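PDB 3ZMR: cellulase (glycosyl hydrolase family 5) from Bacteroides ovatus, which hydrolyses internal beta-1,4-glucosidic linkages of xyloglucan with retention of configuration, releasing xyloglucan oligosaccharides. Local coordinates for residues Glu63-Gln68 with Val89-Tyr94; Pro97-Tyr102 with Val289-Ala294; His224-Asn229 with Val263-Ala268; Phe248-Asp253 with Gly296-Tyr301. One frame throughout, in Å; residues are numbered along the deposited sequence.

Interaction 1 (Glu63-Gln68 with Val89-Tyr94); sequences EANDTQ and VKQSLY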
loop_
_atom_site.group_PDB
_atom_site.type_symbol
_atom_site.label_atom_id
_atom_site.label_comp_id
_atom_site.label_asym_id
_atom_site.label_seq_id
_atom_site.Cartn_x
_atom_site.Cartn_y
_atom_site.Cartn_z
ATOM N N GLU A 63 -10.072 1.746 -21.621
ATOM C CA GLU A 63 -9.592 1.188 -20.365
ATOM C C GLU A 63 -8.079 1.326 -20.292
ATOM O O GLU A 63 -7.397 1.453 -21.308
ATOM C CB GLU A 63 -9.976 -0.292 -20.265
ATOM C CG GLU A 63 -11.461 -0.538 -20.102
ATOM C CD GLU A 63 -11.844 -2.010 -20.111
ATOM O OE1 GLU A 63 -10.987 -2.876 -20.430
ATOM O OE2 GLU A 63 -13.027 -2.303 -19.816
ATOM N N ALA A 64 -7.550 1.289 -19.082
ATOM C CA ALA A 64 -6.100 1.267 -18.889
ATOM C C ALA A 64 -5.513 0.068 -19.624
ATOM O O ALA A 64 -6.118 -1.006 -19.649
ATOM C CB ALA A 64 -5.763 1.181 -17.405
ATOM N N ASN A 65 -4.367 0.281 -20.278
ATOM C CA ASN A 65 -3.680 -0.800 -20.996
ATOM C C ASN A 65 -2.571 -1.418 -20.127
ATOM O O ASN A 65 -1.489 -0.892 -20.061
ATOM C CB ASN A 65 -3.088 -0.283 -22.302
ATOM C CG ASN A 65 -2.415 -1.387 -23.115
ATOM O OD1 ASN A 65 -2.585 -2.572 -22.818
ATOM N ND2 ASN A 65 -1.657 -1.000 -24.137
ATOM N N ASP A 66 -2.880 -2.541 -19.484
ATOM C CA ASP A 66 -1.918 -3.305 -18.678
ATOM C C ASP A 66 -1.302 -4.497 -19.435
ATOM O O ASP A 66 -0.685 -5.377 -18.820
ATOM C CB ASP A 66 -2.596 -3.782 -17.382
ATOM C CG ASP A 66 -3.794 -4.703 -17.627
ATOM O OD1 ASP A 66 -4.275 -4.817 -18.783
ATOM O OD2 ASP A 66 -4.259 -5.314 -16.629
ATOM N N THR A 67 -1.440 -4.524 -20.768
ATOM C CA THR A 67 -0.967 -5.679 -21.567
ATOM C C THR A 67 0.513 -5.631 -21.989
ATOM O O THR A 67 1.054 -6.611 -22.527
ATOM C CB THR A 67 -1.779 -5.845 -22.850
ATOM O OG1 THR A 67 -1.414 -4.814 -23.772
ATOM C CG2 THR A 67 -3.287 -5.844 -22.550
ATOM N N GLN A 68 1.150 -4.477 -21.800
ATOM C CA GLN A 68 2.567 -4.263 -22.194
ATOM C C GLN A 68 2.821 -4.411 -23.709
ATOM O O GLN A 68 3.962 -4.585 -24.143
ATOM C CB GLN A 68 3.529 -5.157 -21.365
ATOM C CG GLN A 68 3.362 -4.911 -19.862
ATOM C CD GLN A 68 4.399 -5.604 -18.990
ATOM O OE1 GLN A 68 4.940 -6.652 -19.346
ATOM N NE2 GLN A 68 4.657 -5.027 -17.816
ATOM N N VAL A 89 -8.364 3.614 -33.598
ATOM C CA VAL A 89 -7.943 3.877 -32.225
ATOM C C VAL A 89 -6.682 3.084 -31.904
ATOM O O VAL A 89 -6.650 1.854 -32.044
ATOM C CB VAL A 89 -9.051 3.499 -31.213
ATOM C CG1 VAL A 89 -8.591 3.751 -29.774
ATOM C CG2 VAL A 89 -10.312 4.291 -31.524
ATOM N N LYS A 90 -5.660 3.804 -31.457
ATOM C CA LYS A 90 -4.391 3.185 -31.054
ATOM C C LYS A 90 -4.120 3.611 -29.615
ATOM O O LYS A 90 -4.182 4.793 -29.284
ATOM C CB LYS A 90 -3.237 3.649 -31.941
ATOM C CG LYS A 90 -1.893 2.995 -31.616
ATOM C CD LYS A 90 -0.784 3.485 -32.540
ATOM C CE LYS A 90 -1.016 3.075 -33.979
ATOM N NZ LYS A 90 0.064 3.608 -34.858
ATOM N N GLN A 91 -3.801 2.629 -28.788
ATOM C CA GLN A 91 -3.440 2.857 -27.393
ATOM C C GLN A 91 -2.042 2.282 -27.103
ATOM O O GLN A 91 -1.792 1.107 -27.331
ATOM C CB GLN A 91 -4.464 2.247 -26.452
ATOM C CG GLN A 91 -4.156 2.587 -25.005
ATOM C CD GLN A 91 -5.172 2.069 -24.004
ATOM O OE1 GLN A 91 -5.817 1.033 -24.208
ATOM N NE2 GLN A 91 -5.272 2.769 -22.858
ATOM N N SER A 92 -1.161 3.128 -26.574
ATOM C CA SER A 92 0.212 2.726 -26.286
ATOM C C SER A 92 0.338 1.874 -25.035
ATOM O O SER A 92 -0.583 1.777 -24.222
ATOM C CB SER A 92 1.171 3.907 -26.261
ATOM O OG SER A 92 0.764 4.864 -25.342
ATOM N N LEU A 93 1.480 1.193 -24.936
ATOM C CA LEU A 93 1.836 0.438 -23.741
ATOM C C LEU A 93 2.275 1.404 -22.635
ATOM O O LEU A 93 2.583 2.573 -22.889
ATOM C CB LEU A 93 2.911 -0.618 -24.046
ATOM C CG LEU A 93 4.214 -0.216 -24.716
ATOM C CD1 LEU A 93 5.150 0.511 -23.780
ATOM C CD2 LEU A 93 4.893 -1.475 -25.228
ATOM N N TYR A 94 2.334 0.902 -21.407
ATOM C CA TYR A 94 2.754 1.740 -20.266
ATOM C C TYR A 94 4.252 2.095 -20.356
ATOM O O TYR A 94 5.084 1.229 -20.640
ATOM C CB TYR A 94 2.483 1.033 -18.928
ATOM C CG TYR A 94 3.185 1.653 -17.701
ATOM C CD1 TYR A 94 2.590 2.653 -17.020
ATOM C CD2 TYR A 94 4.439 1.219 -17.265
ATOM C CE1 TYR A 94 3.166 3.228 -15.915
ATOM C CE2 TYR A 94 5.065 1.788 -16.159
ATOM C CZ TYR A 94 4.417 2.808 -15.479
ATOM O OH TYR A 94 5.002 3.406 -14.372
HETATM O O HOH W 1 1.031 -1.687 -20.623
#

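Interaction 2 (Pro97-Tyr102 with Val289-Ala294); sequences PAYDEY and VNTVRA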
loop_
_atom_site.group_PDB
_atom_site.type_symbol
_atom_site.label_atom_id
_atom_site.label_comp_id
_atom_site.label_asym_id
_atom_site.label_seq_id
_atom_site.Cartn_x
_atom_site.Cartn_y
_atom_site.Cartn_z
ATOM N N PRO A 97 7.923 7.886 -16.529
ATOM C CA PRO A 97 8.460 9.250 -16.755
ATOM C C PRO A 97 9.944 9.248 -17.085
ATOM O O PRO A 97 10.650 8.355 -16.667
ATOM C CB PRO A 97 8.231 9.957 -15.410
ATOM C CG PRO A 97 7.198 9.145 -14.700
ATOM C CD PRO A 97 7.337 7.739 -15.184
ATOM N N ALA A 98 10.392 10.254 -17.839
ATOM C CA ALA A 98 11.795 10.372 -18.223
ATOM C C ALA A 98 12.545 11.182 -17.181
ATOM O O ALA A 98 12.244 12.383 -17.013
ATOM C CB ALA A 98 11.910 11.013 -19.599
ATOM N N TYR A 99 13.491 10.541 -16.484
ATOM C CA TYR A 99 14.377 11.256 -15.511
ATOM C C TYR A 99 15.808 11.312 -16.001
ATOM O O TYR A 99 16.354 10.323 -16.493
ATOM C CB TYR A 99 14.443 10.613 -14.112
ATOM C CG TYR A 99 13.205 10.693 -13.241
ATOM C CD1 TYR A 99 12.176 11.560 -13.499
ATOM C CD2 TYR A 99 13.078 9.830 -12.156
ATOM C CE1 TYR A 99 11.064 11.608 -12.678
ATOM C CE2 TYR A 99 11.981 9.867 -11.330
ATOM C CZ TYR A 99 10.957 10.735 -11.603
ATOM O OH TYR A 99 9.849 10.806 -10.781
ATOM N N ASP A 100 16.429 12.475 -15.848
ATOM C CA ASP A 100 17.845 12.613 -16.257
ATOM C C ASP A 100 18.785 11.629 -15.522
ATOM O O ASP A 100 19.791 11.193 -16.046
ATOM C CB ASP A 100 18.332 14.039 -16.011
ATOM C CG ASP A 100 17.686 15.068 -16.932
ATOM O OD1 ASP A 100 17.010 14.690 -17.912
ATOM O OD2 ASP A 100 17.874 16.269 -16.661
ATOM N N GLU A 101 18.386 11.260 -14.306
ATOM C CA GLU A 101 19.159 10.415 -13.428
ATOM C C GLU A 101 18.983 8.913 -13.719
ATOM O O GLU A 101 19.658 8.071 -13.102
ATOM C CB GLU A 101 18.757 10.674 -11.959
ATOM C CG GLU A 101 18.984 12.094 -11.460
ATOM C CD GLU A 101 17.866 13.072 -11.725
ATOM O OE1 GLU A 101 16.917 12.799 -12.483
ATOM O OE2 GLU A 101 17.948 14.172 -11.126
ATOM N N TYR A 102 18.077 8.579 -14.639
ATOM C CA TYR A 102 17.826 7.183 -15.021
ATOM C C TYR A 102 19.108 6.441 -15.378
ATOM O O TYR A 102 19.979 6.957 -16.086
ATOM C CB TYR A 102 16.886 7.135 -16.211
ATOM C CG TYR A 102 16.595 5.770 -16.770
ATOM C CD1 TYR A 102 15.608 4.940 -16.232
ATOM C CD2 TYR A 102 17.296 5.317 -17.882
ATOM C CE1 TYR A 102 15.324 3.708 -16.823
ATOM C CE2 TYR A 102 17.033 4.097 -18.457
ATOM C CZ TYR A 102 16.068 3.288 -17.917
ATOM O OH TYR A 102 15.788 2.093 -18.531
ATOM N N VAL A 289 4.762 4.248 -7.919
ATOM C CA VAL A 289 5.332 3.234 -8.815
ATOM C C VAL A 289 6.091 3.910 -9.988
ATOM O O VAL A 289 7.229 3.547 -10.295
ATOM C CB VAL A 289 4.252 2.251 -9.323
ATOM C CG1 VAL A 289 4.779 1.343 -10.428
ATOM C CG2 VAL A 289 3.748 1.421 -8.158
ATOM N N ASN A 290 5.442 4.882 -10.614
ATOM C CA ASN A 290 6.040 5.626 -11.728
ATOM C C ASN A 290 7.411 6.184 -11.349
ATOM O O ASN A 290 8.361 6.075 -12.091
ATOM C CB ASN A 290 5.163 6.810 -12.141
ATOM C CG ASN A 290 3.884 6.409 -12.818
ATOM O OD1 ASN A 290 3.674 5.241 -13.194
ATOM N ND2 ASN A 290 3.006 7.411 -12.994
ATOM N N THR A 291 7.461 6.822 -10.178
ATOM C CA THR A 291 8.651 7.511 -9.706
ATOM C C THR A 291 9.816 6.536 -9.469
ATOM O O THR A 291 10.924 6.769 -9.910
ATOM C CB THR A 291 8.326 8.302 -8.402
ATOM O OG1 THR A 291 7.261 9.243 -8.643
ATOM C CG2 THR A 291 9.562 9.016 -7.834
ATOM N N VAL A 292 9.527 5.421 -8.783
ATOM C CA VAL A 292 10.577 4.443 -8.508
ATOM C C VAL A 292 11.096 3.846 -9.819
ATOM O O VAL A 292 12.305 3.772 -10.052
ATOM C CB VAL A 292 10.080 3.341 -7.552
ATOM C CG1 VAL A 292 11.122 2.234 -7.387
ATOM C CG2 VAL A 292 9.707 3.956 -6.198
ATOM N N ARG A 293 10.165 3.433 -10.673
ATOM C CA ARG A 293 10.575 2.775 -11.937
ATOM C C ARG A 293 11.369 3.721 -12.859
ATOM O O ARG A 293 12.282 3.279 -13.553
ATOM C CB ARG A 293 9.375 2.195 -12.680
ATOM C CG ARG A 293 8.611 1.098 -11.925
ATOM C CD ARG A 293 9.447 -0.113 -11.496
ATOM N NE ARG A 293 8.565 -1.140 -10.940
ATOM C CZ ARG A 293 8.852 -1.965 -9.933
ATOM N NH1 ARG A 293 10.031 -1.888 -9.324
ATOM N NH2 ARG A 293 7.954 -2.830 -9.509
ATOM N N ALA A 294 11.035 5.009 -12.801
ATOM C CA ALA A 294 11.683 6.019 -13.632
ATOM C C ALA A 294 13.175 6.210 -13.258
ATOM O O ALA A 294 13.949 6.827 -13.995
ATOM C CB ALA A 294 10.942 7.345 -13.582
HETATM O O HOH W 2 13.259 7.669 -16.494
#

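Interaction 3 (His224-Asn229 with Val263-Ala268); sequences HPVDAN and VNNDDA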
loop_
_atom_site.group_PDB
_atom_site.type_symbol
_atom_site.label_atom_id
_atom_site.label_comp_id
_atom_site.label_asym_id
_atom_site.label_seq_id
_atom_site.Cartn_x
_atom_site.Cartn_y
_atom_site.Cartn_z
ATOM N N HIS A 224 -5.516 14.256 1.750
ATOM C CA HIS A 224 -6.443 15.094 0.994
ATOM C C HIS A 224 -6.664 14.532 -0.394
ATOM O O HIS A 224 -6.273 15.146 -1.404
ATOM C CB HIS A 224 -5.956 16.534 0.933
ATOM C CG HIS A 224 -5.655 17.093 2.279
ATOM N ND1 HIS A 224 -6.647 17.565 3.108
ATOM C CD2 HIS A 224 -4.500 17.161 2.983
ATOM C CE1 HIS A 224 -6.106 17.942 4.258
ATOM N NE2 HIS A 224 -4.805 17.705 4.208
ATOM N N PRO A 225 -7.332 13.374 -0.467
ATOM C CA PRO A 225 -7.457 12.654 -1.747
ATOM C C PRO A 225 -8.635 13.206 -2.554
ATOM O O PRO A 225 -9.651 12.555 -2.711
ATOM C CB PRO A 225 -7.701 11.208 -1.302
ATOM C CG PRO A 225 -8.442 11.355 -0.017
ATOM C CD PRO A 225 -7.850 12.575 0.650
ATOM N N VAL A 226 -8.465 14.440 -3.013
ATOM C CA VAL A 226 -9.481 15.174 -3.765
ATOM C C VAL A 226 -8.795 15.875 -4.932
ATOM O O VAL A 226 -7.605 16.211 -4.871
ATOM C CB VAL A 226 -10.246 16.198 -2.888
ATOM C CG1 VAL A 226 -11.026 15.496 -1.769
ATOM C CG2 VAL A 226 -9.325 17.247 -2.307
ATOM N N ASP A 227 -9.553 16.076 -5.996
ATOM C CA ASP A 227 -9.018 16.678 -7.211
ATOM C C ASP A 227 -8.411 18.056 -6.972
ATOM O O ASP A 227 -7.441 18.402 -7.622
ATOM C CB ASP A 227 -10.089 16.748 -8.300
ATOM C CG ASP A 227 -10.411 15.385 -8.902
ATOM O OD1 ASP A 227 -9.499 14.594 -9.223
ATOM O OD2 ASP A 227 -11.607 15.118 -9.085
ATOM N N ALA A 228 -8.951 18.820 -6.013
ATOM C CA ALA A 228 -8.437 20.169 -5.729
ATOM C C ALA A 228 -7.003 20.162 -5.191
ATOM O O ALA A 228 -6.291 21.135 -5.315
ATOM C CB ALA A 228 -9.373 20.907 -4.774
ATOM N N ASN A 229 -6.591 19.045 -4.597
ATOM C CA ASN A 229 -5.243 18.940 -4.033
ATOM C C ASN A 229 -4.360 17.923 -4.734
ATOM O O ASN A 229 -3.181 17.786 -4.401
ATOM C CB ASN A 229 -5.324 18.611 -2.553
ATOM C CG ASN A 229 -6.053 19.675 -1.779
ATOM O OD1 ASN A 229 -5.757 20.867 -1.908
ATOM N ND2 ASN A 229 -7.015 19.256 -0.977
ATOM N N VAL A 263 -3.813 6.502 3.909
ATOM C CA VAL A 263 -4.366 7.689 3.239
ATOM C C VAL A 263 -5.862 7.739 3.580
ATOM O O VAL A 263 -6.581 6.760 3.458
ATOM C CB VAL A 263 -4.141 7.654 1.714
ATOM C CG1 VAL A 263 -4.877 8.824 1.042
ATOM C CG2 VAL A 263 -2.641 7.697 1.438
ATOM N N ASN A 264 -6.282 8.924 4.013
ATOM C CA ASN A 264 -7.623 9.234 4.503
ATOM C C ASN A 264 -7.969 10.636 4.016
ATOM O O ASN A 264 -7.096 11.377 3.641
ATOM C CB ASN A 264 -7.575 9.259 6.072
ATOM C CG ASN A 264 -8.901 9.502 6.726
ATOM O OD1 ASN A 264 -9.058 10.475 7.477
ATOM N ND2 ASN A 264 -9.852 8.622 6.488
ATOM N N ASN A 265 -9.256 10.991 4.011
ATOM C CA ASN A 265 -9.629 12.387 3.860
ATOM C C ASN A 265 -9.800 13.084 5.226
ATOM O O ASN A 265 -10.850 12.994 5.849
ATOM C CB ASN A 265 -10.884 12.540 3.016
ATOM C CG ASN A 265 -11.167 13.983 2.700
ATOM O OD1 ASN A 265 -10.430 14.882 3.161
ATOM N ND2 ASN A 265 -12.212 14.228 1.919
ATOM N N ASP A 266 -8.768 13.789 5.661
ATOM C CA ASP A 266 -8.745 14.414 6.985
ATOM C C ASP A 266 -9.736 15.556 7.166
ATOM O O ASP A 266 -9.986 15.960 8.297
ATOM C CB ASP A 266 -7.309 14.864 7.329
ATOM C CG ASP A 266 -6.437 13.704 7.919
ATOM O OD1 ASP A 266 -6.958 12.568 8.128
ATOM O OD2 ASP A 266 -5.235 13.937 8.186
ATOM N N ASP A 267 -10.260 16.077 6.058
ATOM C CA ASP A 267 -11.251 17.166 6.061
ATOM C C ASP A 267 -12.687 16.643 6.142
ATOM O O ASP A 267 -13.611 17.438 6.304
ATOM C CB ASP A 267 -11.114 18.041 4.792
ATOM C CG ASP A 267 -9.894 18.965 4.808
ATOM O OD1 ASP A 267 -9.134 19.017 5.801
ATOM O OD2 ASP A 267 -9.700 19.675 3.799
ATOM N N ALA A 268 -12.908 15.327 6.023
ATOM C CA ALA A 268 -14.301 14.825 5.898
ATOM C C ALA A 268 -14.890 14.210 7.164
ATOM O O ALA A 268 -16.016 13.713 7.148
ATOM C CB ALA A 268 -14.438 13.881 4.713
HETATM O O HOH W 3 -9.135 16.978 1.863
#

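Interaction 4 (Phe248-Asp253 with Gly296-Tyr301); sequences FRDYDD and GGRNHY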
loop_
_atom_site.group_PDB
_atom_site.type_symbol
_atom_site.label_atom_id
_atom_site.label_comp_id
_atom_site.label_asym_id
_atom_site.label_seq_id
_atom_site.Cartn_x
_atom_site.Cartn_y
_atom_site.Cartn_z
ATOM N N PHE A 248 18.545 4.744 -2.434
ATOM C CA PHE A 248 18.508 3.320 -2.170
ATOM C C PHE A 248 18.540 2.409 -3.418
ATOM O O PHE A 248 18.353 1.192 -3.340
ATOM C CB PHE A 248 17.298 2.999 -1.288
ATOM C CG PHE A 248 17.434 3.475 0.134
ATOM C CD1 PHE A 248 18.188 2.744 1.049
ATOM C CD2 PHE A 248 16.811 4.640 0.555
ATOM C CE1 PHE A 248 18.330 3.198 2.327
ATOM C CE2 PHE A 248 16.953 5.104 1.844
ATOM C CZ PHE A 248 17.695 4.378 2.735
ATOM N N ARG A 249 18.845 3.007 -4.573
ATOM C CA ARG A 249 18.709 2.321 -5.855
ATOM C C ARG A 249 19.577 1.064 -5.969
ATOM O O ARG A 249 19.187 0.114 -6.648
ATOM C CB ARG A 249 19.078 3.306 -6.997
ATOM C CG ARG A 249 18.902 2.698 -8.399
ATOM C CD ARG A 249 18.875 3.735 -9.492
ATOM N NE ARG A 249 20.047 4.606 -9.479
ATOM C CZ ARG A 249 20.230 5.638 -10.290
ATOM N NH1 ARG A 249 19.309 5.999 -11.186
ATOM N NH2 ARG A 249 21.342 6.349 -10.165
ATOM N N ASP A 250 20.767 1.067 -5.358
ATOM C CA ASP A 250 21.713 -0.056 -5.531
ATOM C C ASP A 250 21.548 -1.188 -4.535
ATOM O O ASP A 250 22.318 -2.130 -4.565
ATOM C CB ASP A 250 23.160 0.435 -5.567
ATOM C CG ASP A 250 23.451 1.348 -6.748
ATOM O OD1 ASP A 250 22.716 1.341 -7.767
ATOM O OD2 ASP A 250 24.453 2.088 -6.671
ATOM N N TYR A 251 20.546 -1.120 -3.661
ATOM C CA TYR A 251 20.275 -2.221 -2.727
ATOM C C TYR A 251 19.559 -3.377 -3.415
ATOM O O TYR A 251 18.792 -3.175 -4.367
ATOM C CB TYR A 251 19.483 -1.740 -1.490
ATOM C CG TYR A 251 20.345 -0.896 -0.545
ATOM C CD1 TYR A 251 20.563 0.447 -0.775
ATOM C CD2 TYR A 251 21.026 -1.491 0.494
ATOM C CE1 TYR A 251 21.396 1.197 0.055
ATOM C CE2 TYR A 251 21.834 -0.776 1.338
ATOM C CZ TYR A 251 22.035 0.566 1.118
ATOM O OH TYR A 251 22.882 1.231 1.998
ATOM N N ASP A 252 19.832 -4.581 -2.935
ATOM C CA ASP A 252 19.281 -5.775 -3.532
ATOM C C ASP A 252 17.795 -5.990 -3.161
ATOM O O ASP A 252 17.148 -5.109 -2.553
ATOM C CB ASP A 252 20.213 -6.967 -3.291
ATOM C CG ASP A 252 20.174 -7.543 -1.912
ATOM O OD1 ASP A 252 19.224 -7.347 -1.138
ATOM O OD2 ASP A 252 21.121 -8.315 -1.632
ATOM N N ASP A 253 17.248 -7.137 -3.551
ATOM C CA ASP A 253 15.801 -7.357 -3.490
ATOM C C ASP A 253 15.241 -7.607 -2.078
ATOM O O ASP A 253 14.050 -7.751 -1.875
ATOM C CB ASP A 253 15.337 -8.448 -4.464
ATOM C CG ASP A 253 15.817 -9.845 -4.101
ATOM O OD1 ASP A 253 16.377 -10.053 -2.993
ATOM O OD2 ASP A 253 15.606 -10.770 -4.928
ATOM N N GLY A 296 15.213 3.623 -12.702
ATOM C CA GLY A 296 15.907 2.515 -13.310
ATOM C C GLY A 296 16.831 1.761 -12.391
ATOM O O GLY A 296 16.597 1.660 -11.184
ATOM N N GLY A 297 17.913 1.207 -12.937
ATOM C CA GLY A 297 18.802 0.351 -12.170
ATOM C C GLY A 297 18.037 -0.795 -11.525
ATOM O O GLY A 297 17.092 -1.359 -12.098
ATOM N N ARG A 298 18.436 -1.162 -10.315
ATOM C CA ARG A 298 17.735 -2.232 -9.592
ATOM C C ARG A 298 16.287 -1.838 -9.242
ATOM O O ARG A 298 15.453 -2.709 -8.957
ATOM C CB ARG A 298 18.500 -2.587 -8.333
ATOM C CG ARG A 298 19.825 -3.301 -8.595
ATOM C CD ARG A 298 20.524 -3.491 -7.276
ATOM N NE ARG A 298 21.863 -4.066 -7.280
ATOM C CZ ARG A 298 22.974 -3.427 -7.587
ATOM N NH1 ARG A 298 22.966 -2.187 -8.088
ATOM N NH2 ARG A 298 24.138 -4.070 -7.394
ATOM N N ASN A 299 16.000 -0.534 -9.230
ATOM C CA ASN A 299 14.650 -0.057 -8.965
ATOM C C ASN A 299 13.656 -0.425 -10.072
ATOM O O ASN A 299 12.461 -0.377 -9.889
ATOM C CB ASN A 299 14.611 1.445 -8.734
ATOM C CG ASN A 299 15.204 1.851 -7.392
ATOM O OD1 ASN A 299 15.355 1.045 -6.460
ATOM N ND2 ASN A 299 15.522 3.105 -7.285
ATOM N N HIS A 300 14.161 -0.821 -11.223
ATOM C CA HIS A 300 13.311 -1.384 -12.278
ATOM C C HIS A 300 12.634 -2.674 -11.819
ATOM O O HIS A 300 11.490 -2.920 -12.155
ATOM C CB HIS A 300 14.161 -1.649 -13.527
ATOM C CG HIS A 300 13.396 -2.198 -14.695
ATOM N ND1 HIS A 300 12.664 -1.389 -15.523
ATOM C CD2 HIS A 300 13.218 -3.462 -15.151
ATOM C CE1 HIS A 300 12.108 -2.117 -16.478
ATOM N NE2 HIS A 300 12.420 -3.379 -16.271
ATOM N N TYR A 301 13.352 -3.449 -11.002
ATOM C CA TYR A 301 12.953 -4.785 -10.580
ATOM C C TYR A 301 12.484 -4.896 -9.124
ATOM O O TYR A 301 12.003 -5.963 -8.710
ATOM C CB TYR A 301 14.135 -5.737 -10.747
ATOM C CG TYR A 301 14.569 -5.956 -12.181
ATOM C CD1 TYR A 301 13.783 -6.716 -13.070
ATOM C CD2 TYR A 301 15.757 -5.425 -12.667
ATOM C CE1 TYR A 301 14.175 -6.967 -14.378
ATOM C CE2 TYR A 301 16.148 -5.667 -13.976
ATOM C CZ TYR A 301 15.343 -6.420 -14.810
ATOM O OH TYR A 301 15.749 -6.650 -16.098
HETATM O O HOH W 4 21.086 -0.193 -9.471
#

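Interaction 1 (Glu63-Gln68 with Val89-Tyr94)
Two side-chain amides, those of Asn65 and Gln91, supply the direct hydrogen bonds between Glu63-Gln68 and Val89-Tyr94, each donating to a backbone carbonyl of the other segment. Gln91 NE2 reaches Glu63 O at 2.9 Å, with the acceptor almost in the Gln91 amide plane; the side chain is stretched out, CG anti to the backbone N (chi1 -175°), which carries the amide across to the loop. NE2 also donates to Asp20 O, while OE1 accepts from Arg71, so both ends of this buried amide are occupied. Asn65 ND2 meets Ser92 O at 3.0 Å from above the carbonyl plane and is shared with Lys69 O. Its OD1 turns back to its own segment and accepts from Thr67 N, an Asx turn, and also from the Thr67 OG1 hydroxyl. This loop joins strands 55-62 and 71-78 of the BACON domain, and the partner segment is the end of strand 85-91 and the chain leading out of it. Van der Waals contact is slight: Asn65 CB rests on Gln91 CD at 3.6 Å, and Leu93 CD2 approaches Gln68 O at 3.4 Å. One water completes the junction, donating to Asn65 O and accepting from Gln68 N and Tyr94 N.

Interaction 2 (Pro97-Tyr102 with Val289-Ala294)
Tyr99 lays its ring over the methyl of Ala294, and its side chain can be followed outward along the last turns of the helix. Tyr99 CB lies 3.8 Å from Ala294 O. With CG anti to the carbonyl carbon (chi1 -70°), the ring passes over Ala294 CB, which sits 3.7 Å from the Tyr99 ring centroid in a CH-pi contact, displaced toward the rim. CD2 and CE2 are the ring atoms nearest the methyl, and CE2 also comes close to Thr291 O. At the tip, Tyr99 OH touches Thr291 CG2 at 3.5 Å and is hydrogen-bonded to Glu238 of helix 227-248. The contact thus places the chain that runs from strand 85-91 toward helix 115-122 against the C-terminal part of helix 275-293, an outer helix of the catalytic (beta/alpha)8 barrel. Pro97 packs beside the tyrosine, its CD 4.0 Å from Ala294 CB and 3.9 Å from Asn290 CB. A type I turn from Tyr99 to Tyr102 brings the ring of Tyr102 round to Ala294, whose O lies in plane at its edge, 3.4 Å from Tyr102 CD1. No direct hydrogen bond joins the segments; a water donates to Pro97 O and Ala294 O, both at 2.7 Å, and accepts from Tyr99 N.

Interaction 3 (His224-Asn229 with Val263-Ala268)
The imidazole of His224 presents its ND1-CE1 edge to the carboxylate of Asp267, the two planes turned 64° apart. His224 CE1 stands 3.6 Å from Asp267 OD1, and a water rather than a direct bond joins the polar groups: it lies at the ring edge 2.8 Å from His224 ND1, donates to Asn265 OD1 and, weakly, to Asp267 OD2. Asn265 crosses Pro225 obliquely, its CB 3.8 Å from Pro225 CD. With CG anti to the backbone N (chi1 -172°), Asn265 OD1 also accepts from Asp267 N at 3.1 Å, an Asx turn. Without the amide, as with an alanine here, Asp267 N and the bridging water would probably lose their shared acceptor. Pro225, centre of an inverse gamma turn, presses CD to 3.3 Å from Asn264 O. The contact joins two loops of the barrel: one leads into helix 227-248, and the other, which begins right after the probable proton donor Glu262, lies between strand 255-258 and helix 275-293, against which Val226 and Val263 also pack.

Interaction 4 (Phe248-Asp253 with Gly296-Tyr301)
A mainly polar contact, in which arginine side chains lie along backbone carbonyls, joins two loops of the barrel that each lead from a helix into the next strand. Arg298 spreads its guanidinium beneath Asp250 O, which stands 3.3 Å above the centre of the group. Arg298 CB lies 3.3 Å from Arg249 O, and the extended chain then carries Arg298 CD to 3.4 Å from Tyr251 O. Asp250 crosses it at about a right angle, and a loose salt bridge spans the 3.6 Å between Asp250 OD1 and Arg298 NH1, with the carboxylate and guanidinium planes 52° apart. A water in the guanidinium plane reinforces the pair, donating to Asp250 OD1 and accepting from Arg298 N and NH1. A leucine in place of Arg298 would probably leave Asp250 without its charged mate in this contact and the water with one donor fewer. Arg249 also reaches across: its CD passes 3.5 Å from Gly296 O, and its CB meets Asn299 ND2 at 3.6 Å. The bend at chi3 (55°) turns its tip so that NH1 donates to Thr295 O and Glu101 O. Asn299 is itself held by Arg302, Thr295 and Ala245. The two loops thereby connect the ends of helices 227-248 and 275-293 just ahead of strands 255-258 and 304-307, with Phe248 packing on helix 191-206 and Asn299 on Phe257.

In the fold
None of the four contacts is wholly buried. Interaction 1 belongs to the BACON domain and relies on side-chain amides; interaction 2 sets the chain beyond strand 85-91 on the barrel, largely by apolar and ring contacts. Tyr94 OH, probably hydrogen-bonded to Asn290 OD1 at 2.6 Å, connects them. Interactions 3 and 4 both involve the regions flanking helices 227-248 and 275-293, but their centres are 31 Å apart: 3 lies toward the substrate side, with a water between histidine and carboxylate, whereas 4, with its ion pair, lies away from the annotated sites. Interaction 2 uses the last turns of helix 275-293 and interaction 4 the loop that follows it, and Arg293 touches Asn299 between them.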